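Local coordinates for protein bifunctional cytochrome P450/NADPH--P450 reductase (Deinococcus aerius, PDB 7F3H) that probably catalyses the NADPH-dependent hydroxylation of organic substrates at a haem iron, as a self-sufficient cytochrome P450 fused to its own reductase, at residues L108-Q113 and G234-L239; A277-L282 and D323-F328; R454-R457 and R461-V464. All coordinates share one frame; numbering follows the deposited sequence.

Contact 1 (L108-Q113 and G234-L239); sequences LPAFSQ and GDLLGL
Ala110 and Phe111 pack against Leu236 and Leu239 in a small, wholly apolar contact, where the loop between helices 98-107 and 113-137 meets the first turn of helix 236-242. Ala110 is the hub: its CB lies 3.6 Å from Leu236 CD2 and equally 3.6 Å from Leu239 CD1, so two leucines one helical turn apart converge on a single methyl. They reach it differently. Leu239 holds CG anti to its backbone N (chi1 -180°), whereas Leu236 holds CG beside the N and spreads its two methyls over both loop residues. Its CD1 comes to 3.5 Å from Phe111 CZ, an oblique approach to the far end of the ring, and the two side chains cross at about a right angle. Phe111 also makes an edge-to-face pair with Phe264, and its side chain comes within about 4 Å of the haem, nearest atoms. The helix start is capped by Asp235, the N-cap residue, whose OD1 accepts from Gly238 N at 3.0 Å from above the carboxylate plane; Arg226 forms a salt bridge to the same oxygen. Short helix 236-242, leading into the long helix 254-285 and resting on the loop beside the haem, corresponds to helix H of the cytochrome P450 fold.

Contact 2 (A277-L282 and D323-F328); sequences AFTLYL and DEALRF
Leu282 sets one methyl against Ala325 and the other against Phe328, and the direction of each branch follows from its torsions. With CG anti to the carbonyl carbon (chi1 -69°) and an extended chi2, CD1 comes to 3.6 Å from Ala325 CB while CD2 meets the ring of Phe328. That second methyl arrives at the ring edge, near its plane, 3.7 Å from Phe328 CD2. One turn earlier, Thr279 turns OG1 to the side of its backbone N (chi1 -62°), which sets the hydroxyl 3.4 Å from Ala325 CB. The contact with the methyl is only packing; the polar need of OG1 is met by the carbonyl of Leu275 in its own helix. At small Ala325 the backbones come within 5.8 Å, Thr279 CA to Ala325 CA, where the axes of the two short segments pass 9.6 Å apart at nearly a right angle.

Segments 277-282 and 323-328 belong to the I-helix and K-helix of the P450 fold, and the latter carries the family's ExxR motif as Glu324 and Arg327. Arg327 grips the carboxylate side-on, NE to Glu324 OE1 at 2.8 Å and NH2 to Glu324 OE2 at 2.9 Å, each on the syn side. Arg381 adds a salt bridge to OE2, as in the Glu-Arg-Arg triad of the family, and Trp382 NE1 bonds to OE1. Leu326, just before Arg327, touches the haem.

Contact 3 (R454-R457 and R461-V464); sequences RERR and RFSV
The guanidinium of Arg456 offers one face to Arg461: CD of Arg461 stands 3.7 Å above the plane, over its centre, and Arg461 NE follows on that face, 3.4 Å from Arg456 NH1. The two guanidinium planes are turned 53° apart, so this is not a parallel stack, and the long side chains cross at about a right angle. Phe462 adds an oblique neighbour, with CE2 at 4.0 Å from Arg456 NH2.

The setting is the end of strand 450-455, the middle strand of a three-stranded antiparallel sheet in the cytochrome P450 fold, and the tail that follows it at the surface. Beyond the strand the chain runs on in the same general direction, and the side chain of Arg456 reaches forward beside residues 461 and 462.

That two positive groups lie so near is probably owed to Asp298 of helix 287-300, which they share: its carboxylate forms salt bridges with Arg456 NH2 and Arg461 NE, and also accepts from Phe462 N. Backbone carbonyls take further nitrogens: Leu423 O binds Arg456 NH1, while Leu301 O and Gly303 O bind Arg461 NH2 and NH1. The tail is thus tied to helix 287-300 and the loop after it, and the carboxylate probably offsets much of the local charge.

Arg456 runs out extended and then bends at chi3 (75°), which presents the plane to the tail, whereas Arg461 bends at both chi2 and chi3, which lays its CD and NE over that plane. Within segment 454-457, Arg457 NH1, from the loop just past the strand, lies 3.9 Å above the guanidinium plane of Arg454, offset toward its rim. Where the backbones of the two segments approach, Arg457 O is 3.6 Å from Arg461 N, with no hydrogen bond between them, and 3.9 Å from Arg461 CG.

Overall arrangement
The three contacts come in order along the chain, with no overlap of their spans, and none touches another. Contacts 1 and 2 have centres about 27 Å apart, yet they are joined by helix 254-285: it follows helix 236-242 of contact 1, its Phe264 meets both Leu236 and Phe111, and its later turns form half of contact 2. Both lie near the haem: the side chain of Phe111 is about 4 Å from it, and Leu326, next to Ala325, touches it. Contact 3 lies farther out, its centre about 24 Å from that of contact 2 and 37 Å from that of contact 1, where the modelled chain ends. Two contacts thus pack helices and a loop near the haem, while the third fastens the tail at the surface.

Contact 1 (L108-Q113 and G234-L239)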
ATOM      1  N   LEU A 108       7.373   9.525  13.275  1.00 33.01           N
ATOM      2  CA  LEU A 108       7.056  10.604  12.324  1.00 29.27           C
ATOM      3  C   LEU A 108       8.248  11.393  11.825  1.00 31.82           C
ATOM      4  O   LEU A 108       8.341  11.616  10.605  1.00 30.41           O
ATOM      5  CB  LEU A 108       6.061  11.655  12.846  1.00 28.46           C
ATOM      6  CG  LEU A 108       4.566  11.469  12.705  1.00 39.78           C
ATOM      7  CD1 LEU A 108       3.796  12.568  13.422  1.00 36.37           C
ATOM      8  CD2 LEU A 108       4.328  11.596  11.172  1.00 28.72           C
ATOM      9  N   PRO A 109       9.151  11.886  12.670  1.00 32.85           N
ATOM     10  CA  PRO A 109      10.261  12.667  12.117  1.00 29.54           C
ATOM     11  C   PRO A 109      11.137  11.841  11.212  1.00 31.59           C
ATOM     12  O   PRO A 109      11.705  12.391  10.264  1.00 35.20           O
ATOM     13  CB  PRO A 109      11.026  13.099  13.381  1.00 29.19           C
ATOM     14  CG  PRO A 109      10.021  13.044  14.467  1.00 28.99           C
ATOM     15  CD  PRO A 109       9.171  11.868  14.145  1.00 31.53           C
ATOM     16  N   ALA A 110      11.194  10.520  11.423  1.00 28.45           N
ATOM     17  CA  ALA A 110      11.998   9.606  10.619  1.00 33.35           C
ATOM     18  C   ALA A 110      11.375   9.277   9.273  1.00 30.68           C
ATOM     19  O   ALA A 110      12.040   8.623   8.461  1.00 23.64           O
ATOM     20  CB  ALA A 110      12.241   8.284  11.366  1.00 29.52           C
ATOM     21  N   PHE A 111      10.102   9.653   9.059  1.00 30.63           N
ATOM     22  CA  PHE A 111       9.349   9.363   7.835  1.00 34.97           C
ATOM     23  C   PHE A 111       8.923  10.623   7.090  1.00 34.12           C
ATOM     24  O   PHE A 111       8.132  10.544   6.127  1.00 33.01           O
ATOM     25  CB  PHE A 111       8.110   8.523   8.162  1.00 33.16           C
ATOM     26  CG  PHE A 111       8.400   7.063   8.389  1.00 31.31           C
ATOM     27  CD1 PHE A 111       8.259   6.520   9.663  1.00 29.91           C
ATOM     28  CD2 PHE A 111       8.742   6.232   7.336  1.00 29.62           C
ATOM     29  CE1 PHE A 111       8.513   5.178   9.894  1.00 39.24           C
ATOM     30  CE2 PHE A 111       8.999   4.871   7.549  1.00 32.76           C
ATOM     31  CZ  PHE A 111       8.879   4.335   8.825  1.00 36.79           C
ATOM     32  N   SER A 112       9.373  11.785   7.545  1.00 32.76           N
ATOM     33  CA  SER A 112       9.051  13.044   6.903  1.00 30.83           C
ATOM     34  C   SER A 112       9.854  13.194   5.637  1.00 27.65           C
ATOM     35  O   SER A 112      10.859  12.513   5.433  1.00 30.87           O
ATOM     36  CB  SER A 112       9.372  14.217   7.822  1.00 35.91           C
ATOM     37  OG  SER A 112      10.768  14.267   8.101  1.00 38.39           O
ATOM     38  N   GLN A 113       9.415  14.131   4.792  1.00 35.12           N
ATOM     39  CA  GLN A 113      10.151  14.424   3.571  1.00 29.35           C
ATOM     40  C   GLN A 113      11.615  14.773   3.849  1.00 37.15           C
ATOM     41  O   GLN A 113      12.509  14.251   3.171  1.00 31.46           O
ATOM     42  CB  GLN A 113       9.447  15.533   2.792  1.00 28.82           C
ATOM     43  CG  GLN A 113       9.873  15.638   1.333  1.00 28.13           C
ATOM     44  CD  GLN A 113       9.673  14.343   0.548  1.00 32.43           C
ATOM     45  OE1 GLN A 113       8.585  13.751   0.528  1.00 33.64           O
ATOM     46  NE2 GLN A 113      10.735  13.894  -0.100  1.00 30.47           N
ATOM     47  N   GLY A 234      22.211   4.818  11.250  1.00 72.63           N
ATOM     48  CA  GLY A 234      21.415   5.588  10.305  1.00 58.87           C
ATOM     49  C   GLY A 234      20.008   5.048  10.115  1.00 53.93           C
ATOM     50  O   GLY A 234      19.046   5.818  10.038  1.00 65.52           O
ATOM     51  N   ASP A 235      19.873   3.723  10.057  1.00 59.90           N
ATOM     52  CA  ASP A 235      18.622   3.065   9.694  1.00 52.48           C
ATOM     53  C   ASP A 235      17.520   3.342  10.728  1.00 48.37           C
ATOM     54  O   ASP A 235      17.763   3.873  11.821  1.00 46.61           O
ATOM     55  CB  ASP A 235      18.859   1.561   9.509  1.00 46.52           C
ATOM     56  CG  ASP A 235      19.182   0.834  10.817  1.00 50.68           C
ATOM     57  OD1 ASP A 235      19.780   1.447  11.718  1.00 57.97           O
ATOM     58  OD2 ASP A 235      18.871  -0.371  10.938  1.00 44.03           O
ATOM     59  N   LEU A 236      16.295   2.921  10.375  1.00 41.44           N
ATOM     60  CA  LEU A 236      15.137   3.131  11.250  1.00 42.05           C
ATOM     61  C   LEU A 236      15.298   2.429  12.589  1.00 39.34           C
ATOM     62  O   LEU A 236      14.926   2.985  13.626  1.00 42.73           O
ATOM     63  CB  LEU A 236      13.859   2.638  10.574  1.00 33.85           C
ATOM     64  CG  LEU A 236      13.196   3.614   9.618  1.00 34.27           C
ATOM     65  CD1 LEU A 236      12.071   2.903   8.923  1.00 31.44           C
ATOM     66  CD2 LEU A 236      12.691   4.809  10.364  1.00 30.54           C
ATOM     67  N   LEU A 237      15.813   1.190  12.581  1.00 39.63           N
ATOM     68  CA  LEU A 237      16.113   0.469  13.822  1.00 43.37           C
ATOM     69  C   LEU A 237      17.051   1.262  14.737  1.00 42.94           C
ATOM     70  O   LEU A 237      16.813   1.359  15.948  1.00 45.18           O
ATOM     71  CB  LEU A 237      16.718  -0.899  13.497  1.00 38.25           C
ATOM     72  CG  LEU A 237      17.218  -1.702  14.692  1.00 38.66           C
ATOM     73  CD1 LEU A 237      16.129  -1.779  15.731  1.00 38.43           C
ATOM     74  CD2 LEU A 237      17.653  -3.090  14.271  1.00 35.06           C
ATOM     75  N   GLY A 238      18.157   1.772  14.190  1.00 44.79           N
ATOM     76  CA  GLY A 238      19.065   2.575  14.993  1.00 49.64           C
ATOM     77  C   GLY A 238      18.380   3.753  15.659  1.00 49.96           C
ATOM     78  O   GLY A 238      18.713   4.126  16.786  1.00 53.87           O
ATOM     79  N   LEU A 239      17.397   4.339  14.979  1.00 48.76           N
ATOM     80  CA  LEU A 239      16.630   5.437  15.552  1.00 39.41           C
ATOM     81  C   LEU A 239      15.711   4.940  16.653  1.00 47.84           C
ATOM     82  O   LEU A 239      15.562   5.604  17.687  1.00 45.44           O
ATOM     83  CB  LEU A 239      15.843   6.151  14.445  1.00 39.26           C
ATOM     84  CG  LEU A 239      14.966   7.354  14.828  1.00 44.66           C
ATOM     85  CD1 LEU A 239      14.913   8.410  13.732  1.00 37.62           C
ATOM     86  CD2 LEU A 239      13.545   6.883  15.113  1.00 38.44           C
TER

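Contact 2 (A277-L282 and D323-F328)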
ATOM      1  N   ALA A 277       3.558  -1.752 -10.000  1.00 24.72           N
ATOM      2  CA  ALA A 277       3.025  -2.609 -11.053  1.00 22.34           C
ATOM      3  C   ALA A 277       1.850  -1.954 -11.765  1.00 24.34           C
ATOM      4  O   ALA A 277       1.766  -1.972 -13.002  1.00 24.55           O
ATOM      5  CB  ALA A 277       2.602  -3.941 -10.462  1.00 23.16           C
ATOM      6  N   PHE A 278       0.939  -1.351 -11.006  1.00 23.83           N
ATOM      7  CA  PHE A 278      -0.194  -0.684 -11.631  1.00 26.60           C
ATOM      8  C   PHE A 278       0.278   0.472 -12.496  1.00 24.93           C
ATOM      9  O   PHE A 278      -0.284   0.723 -13.565  1.00 26.34           O
ATOM     10  CB  PHE A 278      -1.191  -0.191 -10.572  1.00 26.46           C
ATOM     11  CG  PHE A 278      -2.228  -1.226 -10.171  1.00 27.26           C
ATOM     12  CD1 PHE A 278      -3.070  -1.790 -11.116  1.00 28.14           C
ATOM     13  CD2 PHE A 278      -2.339  -1.652  -8.847  1.00 29.10           C
ATOM     14  CE1 PHE A 278      -4.013  -2.751 -10.752  1.00 27.71           C
ATOM     15  CE2 PHE A 278      -3.285  -2.620  -8.485  1.00 29.53           C
ATOM     16  CZ  PHE A 278      -4.118  -3.163  -9.444  1.00 25.29           C
ATOM     17  N   THR A 279       1.325   1.176 -12.065  1.00 26.50           N
ATOM     18  CA  THR A 279       1.826   2.295 -12.860  1.00 23.98           C
ATOM     19  C   THR A 279       2.418   1.821 -14.176  1.00 24.73           C
ATOM     20  O   THR A 279       2.176   2.424 -15.229  1.00 25.52           O
ATOM     21  CB  THR A 279       2.842   3.084 -12.046  1.00 23.01           C
ATOM     22  OG1 THR A 279       2.186   3.611 -10.879  1.00 24.02           O
ATOM     23  CG2 THR A 279       3.438   4.221 -12.871  1.00 23.14           C
ATOM     24  N   LEU A 280       3.231   0.769 -14.144  1.00 26.08           N
ATOM     25  CA  LEU A 280       3.744   0.253 -15.410  1.00 23.31           C
ATOM     26  C   LEU A 280       2.598  -0.205 -16.307  1.00 24.84           C
ATOM     27  O   LEU A 280       2.615   0.047 -17.519  1.00 27.40           O
ATOM     28  CB  LEU A 280       4.741  -0.867 -15.169  1.00 25.22           C
ATOM     29  CG  LEU A 280       6.028  -0.414 -14.494  1.00 25.69           C
ATOM     30  CD1 LEU A 280       6.797  -1.659 -14.097  1.00 34.76           C
ATOM     31  CD2 LEU A 280       6.862   0.412 -15.437  1.00 21.78           C
ATOM     32  N   TYR A 281       1.569  -0.848 -15.729  1.00 25.60           N
ATOM     33  CA  TYR A 281       0.372  -1.195 -16.506  1.00 23.86           C
ATOM     34  C   TYR A 281      -0.261   0.044 -17.145  1.00 26.69           C
ATOM     35  O   TYR A 281      -0.613   0.036 -18.339  1.00 25.89           O
ATOM     36  CB  TYR A 281      -0.667  -1.883 -15.623  1.00 19.32           C
ATOM     37  CG  TYR A 281      -2.002  -2.055 -16.305  1.00 18.61           C
ATOM     38  CD1 TYR A 281      -2.183  -3.015 -17.301  1.00 20.39           C
ATOM     39  CD2 TYR A 281      -3.080  -1.228 -15.991  1.00 21.47           C
ATOM     40  CE1 TYR A 281      -3.407  -3.167 -17.944  1.00 21.40           C
ATOM     41  CE2 TYR A 281      -4.310  -1.364 -16.629  1.00 19.90           C
ATOM     42  CZ  TYR A 281      -4.462  -2.330 -17.608  1.00 21.81           C
ATOM     43  OH  TYR A 281      -5.665  -2.487 -18.249  1.00 20.84           O
ATOM     44  N   LEU A 282      -0.500   1.090 -16.334  1.00 26.23           N
ATOM     45  CA  LEU A 282      -1.172   2.304 -16.814  1.00 27.77           C
ATOM     46  C   LEU A 282      -0.357   3.012 -17.883  1.00 26.86           C
ATOM     47  O   LEU A 282      -0.913   3.562 -18.838  1.00 29.19           O
ATOM     48  CB  LEU A 282      -1.441   3.256 -15.655  1.00 19.79           C
ATOM     49  CG  LEU A 282      -2.505   2.700 -14.714  1.00 24.03           C
ATOM     50  CD1 LEU A 282      -2.626   3.538 -13.454  1.00 18.23           C
ATOM     51  CD2 LEU A 282      -3.876   2.535 -15.456  1.00 21.14           C
ATOM     52  N   ASP A 323       0.447   9.967  -8.572  1.00 26.35           N
ATOM     53  CA  ASP A 323      -0.774  10.478  -7.946  1.00 24.87           C
ATOM     54  C   ASP A 323      -2.017   9.946  -8.667  1.00 28.47           C
ATOM     55  O   ASP A 323      -2.947   9.414  -8.035  1.00 27.59           O
ATOM     56  CB  ASP A 323      -0.767  12.013  -7.956  1.00 26.29           C
ATOM     57  CG  ASP A 323       0.256  12.633  -6.984  1.00 30.14           C
ATOM     58  OD1 ASP A 323       0.656  11.985  -5.990  1.00 30.30           O
ATOM     59  OD2 ASP A 323       0.651  13.803  -7.212  1.00 29.31           O
ATOM     60  N   GLU A 324      -2.027  10.034 -10.011  1.00 24.14           N
ATOM     61  CA  GLU A 324      -3.172   9.551 -10.785  1.00 26.30           C
ATOM     62  C   GLU A 324      -3.260   8.015 -10.797  1.00 26.84           C
ATOM     63  O   GLU A 324      -4.371   7.454 -10.814  1.00 25.19           O
ATOM     64  CB  GLU A 324      -3.111  10.139 -12.209  1.00 29.47           C
ATOM     65  CG  GLU A 324      -4.276   9.819 -13.171  1.00 28.65           C
ATOM     66  CD  GLU A 324      -5.643  10.418 -12.796  1.00 30.26           C
ATOM     67  OE1 GLU A 324      -5.834  10.880 -11.640  1.00 26.47           O
ATOM     68  OE2 GLU A 324      -6.539  10.401 -13.684  1.00 26.48           O
ATOM     69  N   ALA A 325      -2.125   7.310 -10.777  1.00 23.54           N
ATOM     70  CA  ALA A 325      -2.201   5.852 -10.699  1.00 26.81           C
ATOM     71  C   ALA A 325      -2.861   5.435  -9.397  1.00 27.83           C
ATOM     72  O   ALA A 325      -3.744   4.571  -9.390  1.00 26.06           O
ATOM     73  CB  ALA A 325      -0.814   5.221 -10.827  1.00 23.14           C
ATOM     74  N   LEU A 326      -2.518   6.122  -8.297  1.00 29.85           N
ATOM     75  CA  LEU A 326      -3.174   5.870  -7.019  1.00 25.44           C
ATOM     76  C   LEU A 326      -4.647   6.290  -7.060  1.00 26.03           C
ATOM     77  O   LEU A 326      -5.460   5.757  -6.308  1.00 29.77           O
ATOM     78  CB  LEU A 326      -2.429   6.596  -5.900  1.00 24.89           C
ATOM     79  CG  LEU A 326      -1.094   6.004  -5.417  1.00 30.44           C
ATOM     80  CD1 LEU A 326      -0.472   6.844  -4.324  1.00 25.36           C
ATOM     81  CD2 LEU A 326      -1.210   4.558  -4.936  1.00 25.12           C
ATOM     82  N   ARG A 327      -5.025   7.229  -7.925  1.00 23.11           N
ATOM     83  CA  ARG A 327      -6.463   7.471  -8.053  1.00 25.09           C
ATOM     84  C   ARG A 327      -7.173   6.311  -8.765  1.00 26.63           C
ATOM     85  O   ARG A 327      -8.243   5.887  -8.332  1.00 30.10           O
ATOM     86  CB  ARG A 327      -6.752   8.800  -8.758  1.00 25.69           C
ATOM     87  CG  ARG A 327      -8.219   9.223  -8.650  1.00 25.51           C
ATOM     88  CD  ARG A 327      -8.468  10.547  -9.338  1.00 26.78           C
ATOM     89  NE  ARG A 327      -8.407  10.402 -10.787  1.00 33.72           N
ATOM     90  CZ  ARG A 327      -9.413   9.962 -11.537  1.00 30.73           C
ATOM     91  NH1 ARG A 327     -10.565   9.626 -10.966  1.00 29.30           N
ATOM     92  NH2 ARG A 327      -9.248   9.833 -12.850  1.00 32.30           N
ATOM     93  N   PHE A 328      -6.603   5.785  -9.866  1.00 26.89           N
ATOM     94  CA  PHE A 328      -7.205   4.617 -10.520  1.00 30.64           C
ATOM     95  C   PHE A 328      -7.122   3.347  -9.673  1.00 29.69           C
ATOM     96  O   PHE A 328      -8.065   2.549  -9.689  1.00 34.25           O
ATOM     97  CB  PHE A 328      -6.571   4.252 -11.873  1.00 32.09           C
ATOM     98  CG  PHE A 328      -7.109   4.990 -13.053  1.00 33.75           C
ATOM     99  CD1 PHE A 328      -8.074   5.968 -12.911  1.00 35.71           C
ATOM    100  CD2 PHE A 328      -6.850   4.504 -14.330  1.00 39.27           C
ATOM    101  CE1 PHE A 328      -8.613   6.609 -14.020  1.00 36.61           C
ATOM    102  CE2 PHE A 328      -7.399   5.107 -15.458  1.00 40.32           C
ATOM    103  CZ  PHE A 328      -8.289   6.179 -15.296  1.00 42.62           C
TER

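Contact 3 (R454-R457 and R461-V464)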
ATOM      1  N   ARG A 454      14.024  -3.552 -23.392  1.00 34.29           N
ATOM      2  CA  ARG A 454      15.236  -3.515 -24.203  1.00 32.78           C
ATOM      3  C   ARG A 454      16.011  -2.236 -23.904  1.00 38.67           C
ATOM      4  O   ARG A 454      15.426  -1.154 -23.794  1.00 38.26           O
ATOM      5  CB  ARG A 454      14.890  -3.616 -25.703  1.00 33.17           C
ATOM      6  CG  ARG A 454      16.087  -3.831 -26.620  1.00 44.15           C
ATOM      7  CD  ARG A 454      15.939  -3.135 -27.993  1.00 49.23           C
ATOM      8  NE  ARG A 454      15.340  -1.803 -27.879  1.00 49.48           N
ATOM      9  CZ  ARG A 454      14.586  -1.237 -28.818  1.00 57.83           C
ATOM     10  NH1 ARG A 454      14.257  -1.937 -29.915  1.00 45.44           N
ATOM     11  NH2 ARG A 454      14.071  -0.011 -28.604  1.00 54.09           N
ATOM     12  N   GLU A 455      17.336  -2.356 -23.775  1.00 42.42           N
ATOM     13  CA  GLU A 455      18.179  -1.178 -23.559  1.00 41.15           C
ATOM     14  C   GLU A 455      17.857  -0.076 -24.568  1.00 37.57           C
ATOM     15  O   GLU A 455      17.837  -0.312 -25.777  1.00 38.77           O
ATOM     16  CB  GLU A 455      19.652  -1.570 -23.675  1.00 39.79           C
ATOM     17  CG  GLU A 455      20.326  -1.865 -22.347  1.00 48.23           C
ATOM     18  CD  GLU A 455      21.759  -2.373 -22.513  1.00 58.75           C
ATOM     19  OE1 GLU A 455      22.627  -1.946 -21.723  1.00 62.89           O
ATOM     20  OE2 GLU A 455      22.017  -3.193 -23.435  1.00 56.01           O
ATOM     21  N   ARG A 456      17.609   1.132 -24.065  1.00 34.94           N
ATOM     22  CA  ARG A 456      17.452   2.272 -24.954  1.00 34.66           C
ATOM     23  C   ARG A 456      18.788   2.620 -25.603  1.00 36.69           C
ATOM     24  O   ARG A 456      19.821   2.720 -24.929  1.00 36.95           O
ATOM     25  CB  ARG A 456      16.888   3.468 -24.188  1.00 31.81           C
ATOM     26  CG  ARG A 456      15.466   3.240 -23.694  1.00 32.82           C
ATOM     27  CD  ARG A 456      15.002   4.361 -22.802  1.00 30.51           C
ATOM     28  NE  ARG A 456      14.693   5.552 -23.587  1.00 38.64           N
ATOM     29  CZ  ARG A 456      14.721   6.802 -23.120  1.00 39.45           C
ATOM     30  NH1 ARG A 456      15.036   7.044 -21.846  1.00 30.93           N
ATOM     31  NH2 ARG A 456      14.418   7.809 -23.940  1.00 37.37           N
ATOM     32  N   ARG A 457      18.762   2.819 -26.874  1.00 30.90           N
ATOM     33  CA  ARG A 457      20.041   3.122 -27.495  1.00 39.99           C
ATOM     34  C   ARG A 457      20.284   4.634 -27.464  1.00 42.67           C
ATOM     35  O   ARG A 457      19.326   5.410 -27.359  1.00 37.48           O
ATOM     36  CB  ARG A 457      20.056   2.610 -28.928  1.00 34.14           C
ATOM     37  CG  ARG A 457      19.583   1.177 -29.071  1.00 38.90           C
ATOM     38  CD  ARG A 457      19.385   0.803 -30.540  1.00 41.99           C
ATOM     39  NE  ARG A 457      19.068  -0.610 -30.696  1.00 46.51           N
ATOM     40  CZ  ARG A 457      18.004  -1.079 -31.341  1.00 49.27           C
ATOM     41  NH1 ARG A 457      17.143  -0.226 -31.880  1.00 46.22           N
ATOM     42  NH2 ARG A 457      17.794  -2.395 -31.428  1.00 37.30           N
ATOM     43  N   ARG A 461      17.397   8.453 -27.058  1.00 40.36           N
ATOM     44  CA  ARG A 461      17.118   9.377 -25.971  1.00 37.50           C
ATOM     45  C   ARG A 461      16.743  10.735 -26.547  1.00 44.11           C
ATOM     46  O   ARG A 461      17.106  11.066 -27.681  1.00 46.56           O
ATOM     47  CB  ARG A 461      18.352   9.553 -25.092  1.00 41.95           C
ATOM     48  CG  ARG A 461      19.115   8.288 -24.706  1.00 33.89           C
ATOM     49  CD  ARG A 461      18.378   7.482 -23.689  1.00 33.74           C
ATOM     50  NE  ARG A 461      18.095   8.274 -22.501  1.00 33.74           N
ATOM     51  CZ  ARG A 461      18.880   8.405 -21.437  1.00 31.34           C
ATOM     52  NH1 ARG A 461      20.049   7.775 -21.362  1.00 29.75           N
ATOM     53  NH2 ARG A 461      18.476   9.176 -20.431  1.00 30.25           N
ATOM     54  N   PHE A 462      15.959  11.499 -25.790  1.00 47.99           N
ATOM     55  CA  PHE A 462      15.622  12.868 -26.171  1.00 48.10           C
ATOM     56  C   PHE A 462      16.673  13.831 -25.585  1.00 52.60           C
ATOM     57  O   PHE A 462      17.645  13.410 -24.952  1.00 60.32           O
ATOM     58  CB  PHE A 462      14.157  13.142 -25.779  1.00 47.03           C
ATOM     59  CG  PHE A 462      13.199  11.994 -26.157  1.00 45.59           C
ATOM     60  CD1 PHE A 462      13.028  11.623 -27.501  1.00 48.60           C
ATOM     61  CD2 PHE A 462      12.514  11.261 -25.188  1.00 40.06           C
ATOM     62  CE1 PHE A 462      12.166  10.547 -27.876  1.00 41.79           C
ATOM     63  CE2 PHE A 462      11.656  10.186 -25.552  1.00 39.49           C
ATOM     64  CZ  PHE A 462      11.489   9.827 -26.897  1.00 35.79           C
ATOM     65  N   SER A 463      16.514  15.138 -25.837  1.00 60.61           N
ATOM     66  CA  SER A 463      17.530  16.170 -25.547  1.00 76.23           C
ATOM     67  C   SER A 463      18.827  16.124 -26.335  1.00 80.14           C
ATOM     68  O   SER A 463      19.292  15.070 -26.786  1.00 79.16           O
ATOM     69  CB  SER A 463      17.975  16.250 -24.076  1.00 68.79           C
ATOM     70  OG  SER A 463      16.910  16.417 -23.174  1.00 70.20           O
ATOM     71  N   VAL A 464      19.425  17.304 -26.451  1.00 88.81           N
ATOM     72  CA  VAL A 464      20.744  17.534 -27.010  1.00 92.41           C
ATOM     73  C   VAL A 464      21.429  18.520 -26.086  1.00 92.76           C
ATOM     74  O   VAL A 464      20.804  19.020 -25.145  1.00 94.47           O
ATOM     75  CB  VAL A 464      20.672  18.061 -28.445  1.00 93.95           C
ATOM     76  CG1 VAL A 464      20.051  19.451 -28.454  1.00 90.37           C
ATOM     77  CG2 VAL A 464      22.076  18.104 -29.061  1.00 85.37           C
TER